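Local coordinates for protein myosin-4 (Saccharomyces cerevisiae, PDB 4LL6) that serves in the machinery that localises mRNAs such as ASH1 to the bud and daughter cell, its globular tail domain being the part crystallised here, at residues N38-I43 against L93-R98. The protein carries 1 engineered substitution. Sequence-based numbering, arbitrary orientation.
Sequences NVLGPI and LSNLSR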
loop_
_atom_site.group_PDB
_atom_site.type_symbol
_atom_site.label_atom_id
_atom_site.label_comp_id
_atom_site.label_asym_id
_atom_site.label_seq_id
_atom_site.Cartn_x
_atom_site.Cartn_y
_atom_site.Cartn_z
ATOM N N ASN A 38 -11.574 -21.380 1.309
ATOM C CA ASN A 38 -12.650 -20.440 1.017
ATOM C C ASN A 38 -12.071 -19.162 0.414
ATOM O O ASN A 38 -12.713 -18.489 -0.397
ATOM C CB ASN A 38 -13.394 -20.064 2.305
ATOM C CG ASN A 38 -14.397 -21.111 2.738
ATOM O OD1 ASN A 38 -14.996 -21.000 3.811
ATOM N ND2 ASN A 38 -14.595 -22.130 1.905
ATOM N N VAL A 39 -10.851 -18.841 0.833
ATOM C CA VAL A 39 -10.153 -17.635 0.400
ATOM C C VAL A 39 -10.346 -17.234 -1.056
ATOM O O VAL A 39 -10.836 -16.152 -1.348
ATOM C CB VAL A 39 -8.647 -17.753 0.640
ATOM C CG1 VAL A 39 -8.068 -16.368 0.897
ATOM C CG2 VAL A 39 -8.373 -18.689 1.798
ATOM N N LEU A 40 -9.963 -18.110 -1.970
ATOM C CA LEU A 40 -10.073 -17.796 -3.380
ATOM C C LEU A 40 -11.440 -18.047 -4.008
ATOM O O LEU A 40 -11.553 -18.171 -5.219
ATOM C CB LEU A 40 -8.968 -18.536 -4.144
ATOM C CG LEU A 40 -7.566 -18.130 -3.668
ATOM C CD1 LEU A 40 -6.528 -18.526 -4.695
ATOM C CD2 LEU A 40 -7.515 -16.606 -3.447
ATOM N N GLY A 41 -12.483 -18.099 -3.181
ATOM C CA GLY A 41 -13.829 -18.332 -3.682
ATOM C C GLY A 41 -14.316 -17.245 -4.619
ATOM O O GLY A 41 -14.853 -17.551 -5.676
ATOM N N PRO A 42 -14.158 -15.961 -4.258
ATOM C CA PRO A 42 -14.599 -14.853 -5.112
ATOM C C PRO A 42 -13.988 -14.915 -6.519
ATOM O O PRO A 42 -14.723 -14.930 -7.514
ATOM C CB PRO A 42 -14.143 -13.620 -4.336
ATOM C CG PRO A 42 -14.280 -14.073 -2.922
ATOM C CD PRO A 42 -13.655 -15.446 -2.974
ATOM N N ILE A 43 -12.653 -14.951 -6.595
ATOM C CA ILE A 43 -11.957 -15.011 -7.881
ATOM C C ILE A 43 -12.385 -16.227 -8.724
ATOM O O ILE A 43 -12.520 -16.128 -9.946
ATOM C CB ILE A 43 -10.407 -15.038 -7.689
ATOM C CG1 ILE A 43 -9.706 -14.826 -9.036
ATOM C CG2 ILE A 43 -9.967 -16.355 -7.063
ATOM C CD1 ILE A 43 -10.000 -13.460 -9.661
ATOM N N LEU A 93 -8.410 -8.036 -1.839
ATOM C CA LEU A 93 -7.302 -7.635 -2.700
ATOM C C LEU A 93 -6.562 -8.867 -3.195
ATOM O O LEU A 93 -6.016 -8.859 -4.300
ATOM C CB LEU A 93 -6.328 -6.735 -1.941
ATOM C CG LEU A 93 -6.795 -5.297 -1.717
ATOM C CD1 LEU A 93 -5.875 -4.604 -0.736
ATOM C CD2 LEU A 93 -6.826 -4.565 -3.043
ATOM N N SER A 94 -6.536 -9.912 -2.366
ATOM C CA SER A 94 -5.872 -11.147 -2.732
ATOM C C SER A 94 -6.634 -11.671 -3.915
ATOM O O SER A 94 -6.035 -12.049 -4.936
ATOM C CB SER A 94 -5.937 -12.178 -1.605
ATOM O OG SER A 94 -5.152 -13.325 -1.911
ATOM N N ASN A 95 -7.960 -11.700 -3.783
ATOM C CA ASN A 95 -8.806 -12.186 -4.875
ATOM C C ASN A 95 -8.666 -11.319 -6.123
ATOM O O ASN A 95 -8.256 -11.831 -7.170
ATOM C CB ASN A 95 -10.266 -12.287 -4.429
ATOM C CG ASN A 95 -10.547 -13.584 -3.675
ATOM O OD1 ASN A 95 -10.733 -14.633 -4.287
ATOM N ND2 ASN A 95 -10.558 -13.521 -2.338
ATOM N N LEU A 96 -8.956 -10.015 -6.005
ATOM C CA LEU A 96 -8.837 -9.097 -7.143
ATOM C C LEU A 96 -7.422 -9.087 -7.697
ATOM O O LEU A 96 -7.220 -8.697 -8.824
ATOM C CB LEU A 96 -9.186 -7.650 -6.767
ATOM C CG LEU A 96 -10.589 -7.205 -6.355
ATOM C CD1 LEU A 96 -10.561 -5.717 -6.053
ATOM C CD2 LEU A 96 -11.598 -7.495 -7.447
ATOM N N SER A 97 -6.443 -9.503 -6.902
ATOM C CA SER A 97 -5.060 -9.501 -7.359
ATOM C C SER A 97 -4.771 -10.508 -8.464
ATOM O O SER A 97 -3.739 -10.417 -9.115
ATOM C CB SER A 97 -4.108 -9.793 -6.206
ATOM O OG SER A 97 -4.064 -11.184 -5.913
ATOM N N ARG A 98 -5.677 -11.452 -8.681
ATOM C CA ARG A 98 -5.472 -12.482 -9.684
ATOM C C ARG A 98 -6.125 -12.196 -11.035
ATOM O O ARG A 98 -5.808 -12.849 -12.035
ATOM C CB ARG A 98 -5.954 -13.831 -9.117
ATOM C CG ARG A 98 -5.069 -14.317 -7.982
ATOM C CD ARG A 98 -5.736 -15.391 -7.120
ATOM N NE ARG A 98 -4.738 -16.183 -6.399
ATOM C CZ ARG A 98 -4.212 -15.877 -5.214
ATOM N NH1 ARG A 98 -4.574 -14.775 -4.554
ATOM N NH2 ARG A 98 -3.299 -16.687 -4.691
#
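Ile43 and Asn95 are where the backbones come nearest, with 5.2 Å between Ile43 CA and Asn95 CA. Residues 38-43 form a type I beta turn from Asn38 to Gly41 that leads into helix 41-55, with Leu40 at the N-cap position; residues 93-98 lie on helix 85-96. Asn95, buried, bridges the beta turn and the first turn of helix 41-55 with both ends of its amide. Its ND2 donates to Val39 O at 2.8 Å. That acceptor lies in the amide plane, and the N-H...O angle is 160°. Asn95 OD1 accepts from Ile43 N at 3.0 Å, nearly straight at the hydrogen (167°) although the donor stands above the carbonyl plane. ND2 also donates to Phe91 O, one turn earlier in its own helix. The Pro42 and Asn95 side chains cross at about a right angle, with Pro42 CD 3.3 Å from Asn95 OD1.

Next to this, Leu40 lays its CD1 methyl over one face of the Arg98 guanidinium, nearer its edge than its centre, with Leu40 CD1 3.4 Å from Arg98 NE. The arginine chain, extended from CG to NE, brings the group back to Ser94: NH1 donates to Ser94 O (3.1 Å) and weakly to Ser94 OG, itself hydrogen-bonded to Phe193 O, while NH2 reaches Gln194 O. With Ile43 CG1 anti to the backbone N (chi1 -169°), the CG1-CD1 arm is directed to Asn95 O and Arg98 CB, the latter 3.9 Å from Ile43 CG1.

Without the amide, as with an alanine at Asn95, Val39 O and Ile43 N would probably lose these partners in a buried place, and a gap would open beside Pro42. Ile43 N lies in the first helical turn, where no earlier carbonyl of the helix accepts it; Asn95 OD1 supplies the acceptor. Within this all-helical Dilute-family tail, the paired bonds probably help to hold helix 41-55 against helix 85-96 without a salt bridge between the two segments.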